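Local structure of vanadium-dependent haloperoxidase (Zobellia galactanivorans, 4CIT) at residues V77-D82 with I97-T102; N70-E75 with V113-E118; A313-S318 with L447-D452; G89-L94 with G164-K169; A43-V48 with R64-P69. The protein is a bacterial vanadium-dependent iodoperoxidase, which binds vanadate and probably uses hydrogen peroxide to oxidise iodide. All blocks are in the same frame, centred on the assembly; numbering follows the deposited sequence.

Interaction 1: V77-D82 with I97-T102. With NA (sodium ion), chain G.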
# COMPACT_ATOMS: atom_id res chain seq x y z
N VAL A 77 -7.03 -18.77 8.25
CA VAL A 77 -6.95 -19.66 7.12
C VAL A 77 -5.84 -20.66 7.19
O VAL A 77 -6.09 -21.88 7.03
CB VAL A 77 -6.90 -18.89 5.81
CG1 VAL A 77 -6.67 -19.81 4.63
CG2 VAL A 77 -8.18 -18.17 5.63
N ALA A 78 -4.61 -20.25 7.49
CA ALA A 78 -3.45 -21.12 7.59
C ALA A 78 -3.61 -22.21 8.72
O ALA A 78 -3.17 -23.35 8.58
CB ALA A 78 -2.21 -20.34 7.84
N ALA A 79 -4.28 -21.83 9.75
CA ALA A 79 -4.39 -22.74 10.88
C ALA A 79 -5.35 -23.90 10.52
O ALA A 79 -5.38 -24.95 11.22
CB ALA A 79 -4.93 -21.98 12.05
N THR A 80 -6.20 -23.67 9.55
CA THR A 80 -7.29 -24.53 9.25
C THR A 80 -7.31 -25.04 7.83
O THR A 80 -8.23 -25.70 7.46
CB THR A 80 -8.63 -23.83 9.52
OG1 THR A 80 -8.81 -22.62 8.76
CG2 THR A 80 -8.74 -23.52 11.00
N ASN A 81 -6.31 -24.71 7.04
CA ASN A 81 -6.25 -25.13 5.61
C ASN A 81 -4.85 -25.64 5.39
O ASN A 81 -3.85 -24.94 5.60
CB ASN A 81 -6.57 -23.95 4.72
CG ASN A 81 -6.62 -24.29 3.24
OD1 ASN A 81 -5.85 -25.07 2.77
ND2 ASN A 81 -7.47 -23.61 2.53
N ASP A 82 -4.75 -26.95 5.11
CA ASP A 82 -3.46 -27.57 4.92
C ASP A 82 -2.73 -27.15 3.64
O ASP A 82 -1.60 -27.61 3.46
CB ASP A 82 -3.61 -29.14 4.81
CG ASP A 82 -4.08 -29.73 6.07
OD1 ASP A 82 -3.83 -29.12 7.14
OD2 ASP A 82 -4.66 -30.82 5.98
N ILE A 97 -0.99 -18.06 16.49
CA ILE A 97 -2.34 -17.70 16.97
C ILE A 97 -2.96 -18.84 17.77
O ILE A 97 -2.58 -20.00 17.60
CB ILE A 97 -3.33 -17.28 15.88
CG1 ILE A 97 -3.53 -18.34 14.81
CG2 ILE A 97 -2.91 -15.92 15.20
CD1 ILE A 97 -4.82 -18.18 14.03
N PRO A 98 -3.94 -18.50 18.60
CA PRO A 98 -4.67 -19.54 19.27
C PRO A 98 -5.35 -20.43 18.26
O PRO A 98 -5.86 -19.92 17.28
CB PRO A 98 -5.76 -18.77 20.07
CG PRO A 98 -5.32 -17.37 20.10
CD PRO A 98 -4.31 -17.15 19.05
N GLU A 99 -5.40 -21.74 18.53
CA GLU A 99 -6.17 -22.70 17.72
C GLU A 99 -7.67 -22.64 18.07
O GLU A 99 -7.99 -22.30 19.16
CB GLU A 99 -5.64 -24.11 18.00
CG GLU A 99 -4.23 -24.35 17.45
CD GLU A 99 -4.16 -24.56 15.92
OE1 GLU A 99 -5.16 -24.55 15.15
OE2 GLU A 99 -3.04 -24.70 15.43
N PRO A 100 -8.56 -23.03 17.16
CA PRO A 100 -9.95 -23.02 17.46
C PRO A 100 -10.29 -24.20 18.39
O PRO A 100 -9.60 -25.24 18.39
CB PRO A 100 -10.59 -23.19 16.12
CG PRO A 100 -9.62 -23.88 15.23
CD PRO A 100 -8.29 -23.37 15.73
N ASP A 101 -11.36 -24.02 19.12
CA ASP A 101 -11.84 -25.03 20.11
C ASP A 101 -12.39 -26.19 19.32
O ASP A 101 -13.35 -26.02 18.54
CB ASP A 101 -12.94 -24.32 20.94
CG ASP A 101 -13.49 -25.15 22.08
OD1 ASP A 101 -13.37 -26.37 22.00
OD2 ASP A 101 -14.22 -24.55 22.92
N THR A 102 -11.80 -27.42 19.47
CA THR A 102 -12.29 -28.56 18.71
C THR A 102 -13.72 -28.99 19.06
O THR A 102 -14.29 -29.80 18.35
CB THR A 102 -11.38 -29.79 18.90
OG1 THR A 102 -11.29 -30.10 20.30
CG2 THR A 102 -10.05 -29.47 18.47
NA NA G . -2.08 -24.65 7.15
O HOH W 1 -3.44 -25.58 12.77
O HOH W 2 -2.87 -26.55 8.26
O HOH W 3 -0.50 -26.18 6.22
O HOH W 4 0.01 -24.17 9.08
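The methyl group of Ala79 points at the loop 97-102 and is met there by two different kinds of group, which approach it from different directions. One is the tip of Ile97, with CD1 4.3 Å from Ala79 CB. The other is the carboxylate of Glu99, with OE1 4.0 Å from Ala79 CB. Glu99 leaves the backbone neither toward nor away from the helix, and the bend at the second torsion (chi2 -75°) brings the carboxylate nearer. No direct hydrogen bond joins the two segments. Instead, a water lies 2.6 Å from Ala79 O and 2.8 Å from Glu99 OE2, well placed to bridge the main-chain carbonyl and the carboxylate. One residue further along, Thr80 CG2 rests near Pro100 CG, while its hydroxyl turns back to Ile76 O within its own helix. The contact is a light, surface one. It flanks a sodium site near the C-terminal end of helix 59-80, built from main-chain oxygens: Ala78 O, at 2.2 Å from the sodium ion, and Asn81 O, at 2.4 Å, bind it together with Tyr84 O and three waters, one of them also bonded to Asp82 OD1.

Interaction 2: N70-E75 with V113-E118; sequences NVAAYE and VVAHME
This is a buried, close antiparallel packing of two helices, 59-80 and 108-123, with small residues facing each other at Ala72 and Ala115 and a polar pair, Asn70 and His116, beside them. The segment axes come within 7.9 Å of each other, their directions 165° apart. Such nearness is possible because the residues facing each other at the closest place are small, chiefly alanines: Ala72 CB is 4.2 Å from Ala115 CB, and Ala73 CB sits 4.5 Å from the CB of His116. With CG anti to the backbone N (chi1 -171°), the His116 side chain leaves its helix obliquely, and its ring end comes round to lie alongside Asn70, both pointing the same way. Asn70 OD1 comes to the ring's edge, 3.1 Å from His116 NE2 and 3.2 Å from His116 CD2, with the amide and ring planes 44° apart. The other ring nitrogen, ND1, is hydrogen-bonded to Ser44 of helix 38-55. Replacing Asn70 by a leucine would probably leave the NE2 edge of the histidine facing hydrocarbon, without its polar neighbour. The chemistry implies a buried imidazole with polar groups near both nitrogens, the serine contact fixing its ND1 side within an otherwise largely apolar helix interface.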
# COMPACT_ATOMS: atom_id res chain seq x y z
N ASN A 70 -5.20 -8.15 7.27
CA ASN A 70 -4.99 -9.30 6.42
C ASN A 70 -4.19 -10.37 7.07
O ASN A 70 -4.54 -11.58 6.92
CB ASN A 70 -4.35 -8.88 5.08
CG ASN A 70 -5.31 -8.11 4.23
OD1 ASN A 70 -6.55 -8.41 4.19
ND2 ASN A 70 -4.75 -7.24 3.38
N VAL A 71 -3.12 -10.06 7.81
CA VAL A 71 -2.34 -11.08 8.48
C VAL A 71 -3.21 -11.86 9.43
O VAL A 71 -3.09 -13.11 9.50
CB VAL A 71 -1.06 -10.49 9.19
CG1 VAL A 71 -0.36 -11.45 10.10
CG2 VAL A 71 -0.10 -9.97 8.14
N ALA A 72 -4.04 -11.15 10.24
CA ALA A 72 -4.96 -11.85 11.14
C ALA A 72 -5.90 -12.86 10.46
O ALA A 72 -6.00 -14.03 10.88
CB ALA A 72 -5.76 -10.84 12.00
N ALA A 73 -6.55 -12.42 9.39
CA ALA A 73 -7.39 -13.32 8.62
C ALA A 73 -6.65 -14.45 7.99
O ALA A 73 -7.08 -15.63 8.06
CB ALA A 73 -8.06 -12.52 7.56
N TYR A 74 -5.49 -14.16 7.41
CA TYR A 74 -4.66 -15.19 6.81
C TYR A 74 -4.24 -16.21 7.81
O TYR A 74 -4.30 -17.44 7.57
CB TYR A 74 -3.39 -14.57 6.13
CG TYR A 74 -2.50 -15.67 5.57
CD1 TYR A 74 -2.82 -16.26 4.36
CD2 TYR A 74 -1.43 -16.18 6.33
CE1 TYR A 74 -2.16 -17.37 3.92
CE2 TYR A 74 -0.70 -17.28 5.86
CZ TYR A 74 -1.02 -17.78 4.59
OH TYR A 74 -0.30 -18.85 4.10
N GLU A 75 -3.86 -15.77 9.02
CA GLU A 75 -3.51 -16.79 10.02
C GLU A 75 -4.64 -17.79 10.34
O GLU A 75 -4.41 -18.98 10.62
CB GLU A 75 -2.96 -16.19 11.31
CG GLU A 75 -1.60 -15.53 11.13
CD GLU A 75 -0.52 -16.58 10.71
OE1 GLU A 75 -0.17 -17.54 11.49
OE2 GLU A 75 -0.17 -16.59 9.55
N VAL A 113 -13.12 -12.97 8.58
CA VAL A 113 -13.75 -11.66 8.30
C VAL A 113 -13.95 -10.85 9.58
O VAL A 113 -13.68 -9.66 9.62
CB VAL A 113 -15.04 -11.72 7.45
CG1 VAL A 113 -15.53 -10.31 7.23
CG2 VAL A 113 -14.69 -12.46 6.14
N VAL A 114 -14.33 -11.50 10.64
CA VAL A 114 -14.54 -10.84 11.93
C VAL A 114 -13.23 -10.27 12.41
O VAL A 114 -13.15 -9.11 12.83
CB VAL A 114 -15.09 -11.87 12.98
CG1 VAL A 114 -14.89 -11.40 14.41
CG2 VAL A 114 -16.60 -12.09 12.83
N ALA A 115 -12.16 -11.08 12.35
CA ALA A 115 -10.79 -10.58 12.74
C ALA A 115 -10.36 -9.34 11.90
O ALA A 115 -9.84 -8.33 12.45
CB ALA A 115 -9.80 -11.71 12.65
N HIS A 116 -10.57 -9.45 10.58
CA HIS A 116 -10.18 -8.39 9.63
C HIS A 116 -10.92 -7.06 10.01
O HIS A 116 -10.31 -6.00 10.13
CB HIS A 116 -10.48 -8.81 8.22
CG HIS A 116 -9.92 -7.89 7.21
ND1 HIS A 116 -10.49 -6.67 6.93
CD2 HIS A 116 -8.81 -7.99 6.42
CE1 HIS A 116 -9.71 -6.04 6.05
NE2 HIS A 116 -8.71 -6.83 5.71
N MET A 117 -12.26 -7.16 10.21
CA MET A 117 -13.01 -5.97 10.54
C MET A 117 -12.61 -5.39 11.86
O MET A 117 -12.52 -4.19 12.02
CB MET A 117 -14.52 -6.24 10.49
CG MET A 117 -15.02 -6.60 9.15
SD MET A 117 -16.86 -6.71 8.91
CE MET A 117 -17.17 -8.12 9.98
N GLU A 118 -12.42 -6.25 12.87
CA GLU A 118 -12.09 -5.73 14.19
C GLU A 118 -10.73 -4.99 14.19
O GLU A 118 -10.61 -3.89 14.70
CB GLU A 118 -11.93 -6.94 15.19
CG GLU A 118 -11.30 -6.62 16.54
CD GLU A 118 -12.03 -5.60 17.39
OE1 GLU A 118 -13.18 -5.28 17.14
OE2 GLU A 118 -11.34 -4.96 18.24

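Interaction 3: A313-S318 with L447-D452; sequences AYTKAS and LHMLSD
Met449 reaches from its loop to helix 307-335 and lays its sulfur along the hydrocarbon chain of Lys316, the two side chains sliding past each other in opposite directions. Met449 SD is 3.9 Å from Lys316 CE and 4.1 Å from Lys316 CB, so the thioether runs beside much of the lysine's length. A turn at the third torsion (chi3 56°) carries the methyl group on to the helix itself, where Met449 CE lies 4.2 Å from Thr315 CB. Were Met449 an alanine, the loss of the thioether would probably open a gap beside Thr315 and leave the methylene part of Lys316 less closely packed. Past the sulfur, the lysine ends in its ammonium group: Lys316 NZ gives a hydrogen bond to a water at 2.7 Å, and the same water donates to Leu447 O, also at 2.7 Å. Both segments belong to the PAP2 superfamily region of the chain, and the contact ties the tail that follows helix 426-446 back to the helical bundle. In the next shell, Glu381 of helix 367-383 forms a salt bridge with Lys316 NZ, and Tyr74 of helix 59-80 packs on Met449. The Met449 backbone is hydrogen-bonded to Asn85. Within helix 307-335, Tyr314 O accepts from both Ser318 N and Ser318 OG, which come from opposite faces of its carbonyl plane, and Thr315 OG1 is bonded to Leu311 O.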
# COMPACT_ATOMS: atom_id res chain seq x y z
N ALA A 313 -3.22 -13.79 -1.52
CA ALA A 313 -2.73 -12.78 -2.37
C ALA A 313 -2.69 -11.37 -1.70
O ALA A 313 -1.67 -10.59 -1.79
CB ALA A 313 -3.53 -12.73 -3.63
N TYR A 314 -3.80 -11.03 -1.03
CA TYR A 314 -3.86 -9.74 -0.37
C TYR A 314 -2.83 -9.62 0.75
O TYR A 314 -2.26 -8.55 1.00
CB TYR A 314 -5.24 -9.43 0.22
CG TYR A 314 -6.36 -9.37 -0.72
CD1 TYR A 314 -6.20 -9.40 -2.07
CD2 TYR A 314 -7.64 -9.20 -0.24
CE1 TYR A 314 -7.30 -9.30 -2.93
CE2 TYR A 314 -8.75 -9.06 -1.08
CZ TYR A 314 -8.55 -9.16 -2.44
OH TYR A 314 -9.64 -9.15 -3.31
N THR A 315 -2.57 -10.71 1.46
CA THR A 315 -1.61 -10.71 2.52
C THR A 315 -0.22 -10.58 2.06
O THR A 315 0.54 -9.72 2.57
CB THR A 315 -1.82 -11.95 3.40
OG1 THR A 315 -3.19 -11.93 3.86
CG2 THR A 315 -0.93 -11.85 4.62
N LYS A 316 0.15 -11.35 1.04
CA LYS A 316 1.50 -11.24 0.53
C LYS A 316 1.73 -9.79 -0.05
O LYS A 316 2.80 -9.21 0.21
CB LYS A 316 1.79 -12.35 -0.47
CG LYS A 316 3.26 -12.57 -0.71
CD LYS A 316 3.57 -13.67 -1.74
CE LYS A 316 3.08 -15.03 -1.43
NZ LYS A 316 3.75 -16.10 -2.26
N ALA A 317 0.76 -9.26 -0.73
CA ALA A 317 0.85 -7.90 -1.34
C ALA A 317 0.93 -6.79 -0.30
O ALA A 317 1.81 -5.88 -0.37
CB ALA A 317 -0.24 -7.62 -2.34
N SER A 318 0.07 -6.89 0.73
CA SER A 318 0.01 -5.84 1.72
C SER A 318 1.26 -5.87 2.61
O SER A 318 1.74 -4.80 2.99
CB SER A 318 -1.30 -5.82 2.47
OG SER A 318 -1.46 -7.00 3.23
N LEU A 447 9.00 -15.46 2.14
CA LEU A 447 7.74 -15.96 2.69
C LEU A 447 7.28 -17.27 2.03
O LEU A 447 7.08 -17.34 0.82
CB LEU A 447 6.57 -14.94 2.64
CG LEU A 447 6.88 -13.63 3.38
CD1 LEU A 447 5.63 -12.72 3.31
CD2 LEU A 447 7.32 -13.87 4.82
N HIS A 448 7.15 -18.31 2.81
CA HIS A 448 6.62 -19.60 2.28
C HIS A 448 5.24 -19.74 2.78
O HIS A 448 5.03 -20.16 3.94
CB HIS A 448 7.49 -20.72 2.73
CG HIS A 448 7.15 -22.04 2.12
ND1 HIS A 448 7.55 -23.23 2.71
CD2 HIS A 448 6.45 -22.38 1.01
CE1 HIS A 448 7.08 -24.25 2.01
NE2 HIS A 448 6.43 -23.75 0.96
N MET A 449 4.29 -19.40 1.96
CA MET A 449 2.89 -19.46 2.32
C MET A 449 2.16 -20.61 1.64
O MET A 449 1.46 -21.35 2.27
CB MET A 449 2.23 -18.08 2.09
CG MET A 449 2.90 -16.96 2.92
SD MET A 449 2.44 -15.17 2.44
CE MET A 449 0.72 -15.17 2.56
N LEU A 450 2.21 -20.66 0.32
CA LEU A 450 1.52 -21.67 -0.46
C LEU A 450 2.30 -22.97 -0.41
O LEU A 450 3.49 -23.02 -0.77
CB LEU A 450 1.32 -21.23 -1.87
CG LEU A 450 0.62 -22.28 -2.77
CD1 LEU A 450 -0.83 -22.58 -2.39
CD2 LEU A 450 0.73 -21.81 -4.17
N SER A 451 1.63 -24.03 -0.00
CA SER A 451 2.26 -25.30 0.20
C SER A 451 1.22 -26.48 0.09
O SER A 451 0.68 -26.92 1.08
CB SER A 451 2.96 -25.24 1.54
OG SER A 451 3.65 -26.43 1.77
N ASP A 452 0.87 -26.87 -1.12
CA ASP A 452 -0.23 -27.85 -1.46
C ASP A 452 -0.18 -29.13 -0.61
O ASP A 452 0.89 -29.70 -0.37
CB ASP A 452 -0.21 -28.29 -2.94
CG ASP A 452 -1.49 -29.07 -3.35
OD1 ASP A 452 -1.60 -30.31 -3.17
OD2 ASP A 452 -2.43 -28.41 -3.79
O HOH W 5 6.30 -16.03 -1.39

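Interaction 4: G89-L94 with G164-K169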
# COMPACT_ATOMS: atom_id res chain seq x y z
N GLY A 89 6.61 -17.09 12.89
CA GLY A 89 7.92 -17.48 12.70
C GLY A 89 8.55 -16.91 11.43
O GLY A 89 9.78 -17.06 11.20
N GLN A 90 7.72 -16.33 10.57
CA GLN A 90 8.19 -15.77 9.28
C GLN A 90 8.17 -14.22 9.28
O GLN A 90 9.05 -13.59 8.65
CB GLN A 90 7.35 -16.31 8.13
CG GLN A 90 7.23 -17.83 8.03
CD GLN A 90 6.74 -18.27 6.65
OE1 GLN A 90 5.64 -18.88 6.43
NE2 GLN A 90 7.57 -18.01 5.72
N LEU A 91 7.20 -13.63 9.91
CA LEU A 91 7.15 -12.18 10.06
C LEU A 91 7.79 -11.80 11.38
O LEU A 91 7.60 -12.53 12.41
CB LEU A 91 5.71 -11.65 10.01
CG LEU A 91 4.85 -11.97 8.82
CD1 LEU A 91 3.50 -11.31 8.77
CD2 LEU A 91 5.61 -11.63 7.59
N ASN A 92 8.47 -10.63 11.45
CA ASN A 92 9.18 -10.25 12.67
C ASN A 92 8.33 -10.16 13.92
O ASN A 92 7.41 -9.39 13.95
CB ASN A 92 9.88 -8.89 12.40
CG ASN A 92 10.99 -9.01 11.29
OD1 ASN A 92 11.67 -10.07 11.18
ND2 ASN A 92 11.22 -7.95 10.56
N GLY A 93 8.64 -10.97 14.94
CA GLY A 93 7.92 -10.95 16.22
C GLY A 93 6.60 -11.79 16.29
O GLY A 93 5.98 -11.79 17.31
N LEU A 94 6.13 -12.35 15.21
CA LEU A 94 4.82 -12.96 15.17
C LEU A 94 4.94 -14.41 15.61
O LEU A 94 5.71 -15.22 15.07
CB LEU A 94 4.30 -12.95 13.77
CG LEU A 94 2.92 -13.62 13.62
CD1 LEU A 94 1.88 -12.96 14.49
CD2 LEU A 94 2.52 -13.64 12.15
N GLY A 164 -3.45 -8.13 17.59
CA GLY A 164 -3.40 -6.76 18.18
C GLY A 164 -2.24 -6.53 19.17
O GLY A 164 -1.60 -5.50 19.15
N GLU A 165 -1.94 -7.53 19.99
CA GLU A 165 -0.85 -7.41 20.91
C GLU A 165 0.47 -7.23 20.15
O GLU A 165 1.29 -6.46 20.62
CB GLU A 165 -0.72 -8.61 21.85
CG GLU A 165 -1.84 -8.59 22.86
CD GLU A 165 -1.83 -9.85 23.77
OE1 GLU A 165 -0.75 -10.49 23.94
OE2 GLU A 165 -2.92 -10.15 24.33
N TRP A 166 0.66 -8.00 19.08
CA TRP A 166 1.87 -7.95 18.25
C TRP A 166 1.92 -6.60 17.51
O TRP A 166 3.02 -5.97 17.49
CB TRP A 166 1.82 -9.09 17.26
CG TRP A 166 2.81 -9.05 16.16
CD1 TRP A 166 4.17 -9.14 16.26
CD2 TRP A 166 2.48 -9.13 14.81
NE1 TRP A 166 4.71 -9.18 15.02
CE2 TRP A 166 3.70 -9.18 14.09
CE3 TRP A 166 1.25 -9.16 14.13
CZ2 TRP A 166 3.76 -9.27 12.74
CZ3 TRP A 166 1.30 -9.22 12.74
CH2 TRP A 166 2.58 -9.36 12.07
N MET A 167 0.79 -6.15 16.95
CA MET A 167 0.78 -4.89 16.16
C MET A 167 1.12 -3.70 17.08
O MET A 167 1.78 -2.73 16.68
CB MET A 167 -0.66 -4.74 15.63
CG MET A 167 -1.17 -3.45 15.10
SD MET A 167 -2.94 -3.81 14.56
CE MET A 167 -3.88 -3.18 15.99
N ASN A 168 0.72 -3.80 18.34
CA ASN A 168 0.98 -2.75 19.28
C ASN A 168 2.42 -2.70 19.82
O ASN A 168 2.72 -1.83 20.65
CB ASN A 168 0.02 -2.79 20.48
CG ASN A 168 -1.41 -2.33 20.11
OD1 ASN A 168 -1.65 -1.58 19.19
ND2 ASN A 168 -2.35 -2.83 20.82
N LYS A 169 3.30 -3.60 19.37
CA LYS A 169 4.68 -3.57 19.71
C LYS A 169 5.58 -3.11 18.52
O LYS A 169 6.77 -3.29 18.56
CB LYS A 169 5.10 -4.96 20.15
CG LYS A 169 4.50 -5.38 21.51
CD LYS A 169 4.90 -6.81 21.77
CE LYS A 169 4.16 -7.49 22.92
NZ LYS A 169 4.39 -6.65 24.15
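A chi1 of 168° turns the Trp166 indole away from the main-chain N and out of helix 146-167 to the turn 91-94, and Leu94, whose CG is also anti to N, lays a methyl group over the ring. Leu94 CD1 stands over one face of the six-membered ring of Trp166, 3.9 Å from its centroid and 14° off the normal, a CH-pi contact; Leu94 CB adds to it, 3.8 Å from Trp166 CE2. Along the indole edge, Trp166 NE1 donates to Asn92 O over 2.9 Å. The bond is nearly straight (165°), and the oxygen lies in the ring plane, which, with Leu94 on the face, restrains the rotation of the indole. Leu91 CD1 comes in at about a right angle to the tryptophan side chain, 3.9 Å from Trp166 CH2. The loop makes a type II turn from Leu91 to Leu94, with Gly93 at the position where the backbone takes a positive phi. A side chain there would also be tight against Trp166 NE1. Outside the contact, Arg210 makes a cation-pi interaction with the indole, and Tyr68 of helix 59-80 meets it edge-to-face. The turn covers an indole that reaches from helix 146-167 to helix 59-80, where Val71 touches both Leu91 and Trp166.

Interaction 5: A43-V48 with R64-P69; sequences ASIDRV and RIFAYP
Val48 and Ile65 meet inside a helical hairpin, in which helices 38-55 and 59-80 follow each other in the chain and run antiparallel, their segment directions 157° apart. The axes stay 11.2 Å from each other at their closest, so the side chains must bridge a fairly wide interval. Val48 does this with both its branches. Val48 CB points toward the partner helix but is still 4.9 Å from Ile65 CG2, leaving the touching to the methyl groups. From there Val48 CG2, anti to the backbone N, goes to Ile65 and ends 3.7 Å from Ile65 CG2, the two methyls meeting where the side chains cross obliquely. Val48 CG1 takes the other route, into the crowded position between backbone N and carbonyl carbon (chi1 83°), and ends 4.2 Å from Phe66 CE1. The branched valine thus bears on two consecutive residues of the second helix. Phe66 sets out along the interface, and only the far part of its ring reaches helix 38-55, where Ile45 comes across it at about a right angle. Nothing polar joins the segments; every touching group is hydrocarbon and every touching residue is buried. Met52 of helix 38-55 packs on both Ile65 and Phe66, while Ile124 lies against Val48, so the apolar core continues beyond these six-residue segments. Helix 59-80 is kinked at Pro69, whose nitrogen has no bond to the preceding turn. On the Phe66 ring, one carbon, CE1, takes the methyls of both neighbours: besides Val48 CG1 it meets Ile45 CG2 at 3.9 Å.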
# COMPACT_ATOMS: atom_id res chain seq x y z
N ALA A 43 -15.42 -6.15 0.92
CA ALA A 43 -16.28 -5.18 1.58
C ALA A 43 -15.52 -4.47 2.74
O ALA A 43 -15.55 -3.26 2.88
CB ALA A 43 -17.57 -5.83 2.03
N SER A 44 -14.84 -5.23 3.59
CA SER A 44 -14.08 -4.66 4.67
C SER A 44 -12.93 -3.77 4.19
O SER A 44 -12.77 -2.63 4.66
CB SER A 44 -13.52 -5.79 5.57
OG SER A 44 -12.82 -5.32 6.71
N ILE A 45 -12.22 -4.22 3.17
CA ILE A 45 -11.08 -3.46 2.65
C ILE A 45 -11.62 -2.18 1.93
O ILE A 45 -11.04 -1.14 2.06
CB ILE A 45 -10.21 -4.36 1.72
CG1 ILE A 45 -9.59 -5.52 2.51
CG2 ILE A 45 -9.16 -3.57 1.00
CD1 ILE A 45 -8.84 -6.54 1.73
N ASP A 46 -12.73 -2.26 1.19
CA ASP A 46 -13.34 -1.08 0.56
C ASP A 46 -13.81 -0.08 1.62
O ASP A 46 -13.59 1.12 1.43
CB ASP A 46 -14.61 -1.46 -0.22
CG ASP A 46 -14.34 -2.21 -1.56
OD1 ASP A 46 -13.17 -2.20 -2.04
OD2 ASP A 46 -15.35 -2.86 -2.10
N ARG A 47 -14.41 -0.56 2.74
CA ARG A 47 -14.86 0.37 3.74
C ARG A 47 -13.66 1.04 4.41
O ARG A 47 -13.66 2.25 4.69
CB ARG A 47 -15.71 -0.34 4.80
CG ARG A 47 -16.28 0.52 5.91
CD ARG A 47 -17.03 1.74 5.46
NE ARG A 47 -18.19 1.40 4.64
CZ ARG A 47 -19.41 1.14 5.13
NH1 ARG A 47 -19.67 1.19 6.45
NH2 ARG A 47 -20.41 0.89 4.30
N VAL A 48 -12.63 0.28 4.74
CA VAL A 48 -11.47 0.88 5.42
C VAL A 48 -10.79 1.90 4.51
O VAL A 48 -10.31 2.94 4.99
CB VAL A 48 -10.55 -0.17 6.08
CG1 VAL A 48 -9.66 -0.71 5.08
CG2 VAL A 48 -9.76 0.46 7.27
N ARG A 64 0.12 0.30 6.66
CA ARG A 64 0.11 -0.41 7.93
C ARG A 64 -1.36 -0.87 8.24
O ARG A 64 -1.64 -1.96 8.73
CB ARG A 64 0.65 0.52 9.02
CG ARG A 64 0.61 -0.03 10.43
CD ARG A 64 1.31 0.90 11.46
NE ARG A 64 1.28 0.32 12.78
CZ ARG A 64 0.35 0.42 13.69
NH1 ARG A 64 -0.76 1.13 13.48
NH2 ARG A 64 0.54 -0.19 14.83
N ILE A 65 -2.31 -0.01 7.93
CA ILE A 65 -3.78 -0.27 8.08
C ILE A 65 -4.25 -1.46 7.22
O ILE A 65 -5.04 -2.26 7.66
CB ILE A 65 -4.57 1.00 7.75
CG1 ILE A 65 -4.24 2.06 8.83
CG2 ILE A 65 -6.06 0.70 7.80
CD1 ILE A 65 -4.78 3.44 8.52
N PHE A 66 -3.72 -1.62 6.00
CA PHE A 66 -4.03 -2.76 5.15
C PHE A 66 -3.39 -4.06 5.62
O PHE A 66 -4.03 -5.08 5.57
CB PHE A 66 -3.60 -2.50 3.70
CG PHE A 66 -4.48 -1.54 3.00
CD1 PHE A 66 -5.82 -1.76 2.89
CD2 PHE A 66 -3.94 -0.45 2.35
CE1 PHE A 66 -6.62 -0.87 2.21
CE2 PHE A 66 -4.72 0.48 1.71
CZ PHE A 66 -6.08 0.27 1.64
N ALA A 67 -2.15 -4.01 6.12
CA ALA A 67 -1.42 -5.23 6.38
C ALA A 67 -1.84 -6.07 7.57
O ALA A 67 -2.04 -7.27 7.42
CB ALA A 67 0.06 -4.94 6.53
N TYR A 68 -1.99 -5.44 8.73
CA TYR A 68 -2.28 -6.17 9.93
C TYR A 68 -3.63 -6.96 9.89
O TYR A 68 -3.67 -8.12 10.31
CB TYR A 68 -2.25 -5.31 11.18
CG TYR A 68 -0.83 -5.05 11.63
CD1 TYR A 68 -0.05 -6.08 12.22
CD2 TYR A 68 -0.29 -3.81 11.51
CE1 TYR A 68 1.26 -5.83 12.68
CE2 TYR A 68 1.03 -3.55 11.92
CZ TYR A 68 1.79 -4.54 12.52
OH TYR A 68 3.04 -4.26 12.95
N PRO A 69 -4.71 -6.36 9.42
CA PRO A 69 -5.94 -7.11 9.38
C PRO A 69 -5.89 -8.30 8.39
O PRO A 69 -6.45 -9.36 8.66
CB PRO A 69 -6.94 -6.07 8.94
CG PRO A 69 -6.36 -4.75 9.41
CD PRO A 69 -4.93 -4.93 9.03

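Helix 59-80 runs through interactions 1, 2 and 5, and its side chains also touch interactions 3 and 4. The centres of interactions 2 and 5 are about 9 Å apart, and the two touch where His116 NE2 lies 3.6 Å from Ile45 CG1. Interaction 2 meets interaction 4 where Val71 CG1 is 4.2 Å from Leu94 CD2, and it meets interaction 1 where Ile97 CD1 is 3.5 Å from Glu75 O. The sodium ion belongs to interaction 1; in interaction 3, the side chain of Met449 is about 9 Å from the sodium ion. None of the five contains a residue of the vanadate pocket, although helix 307-335, used by interaction 3, also carries the vanadate-binding Lys332.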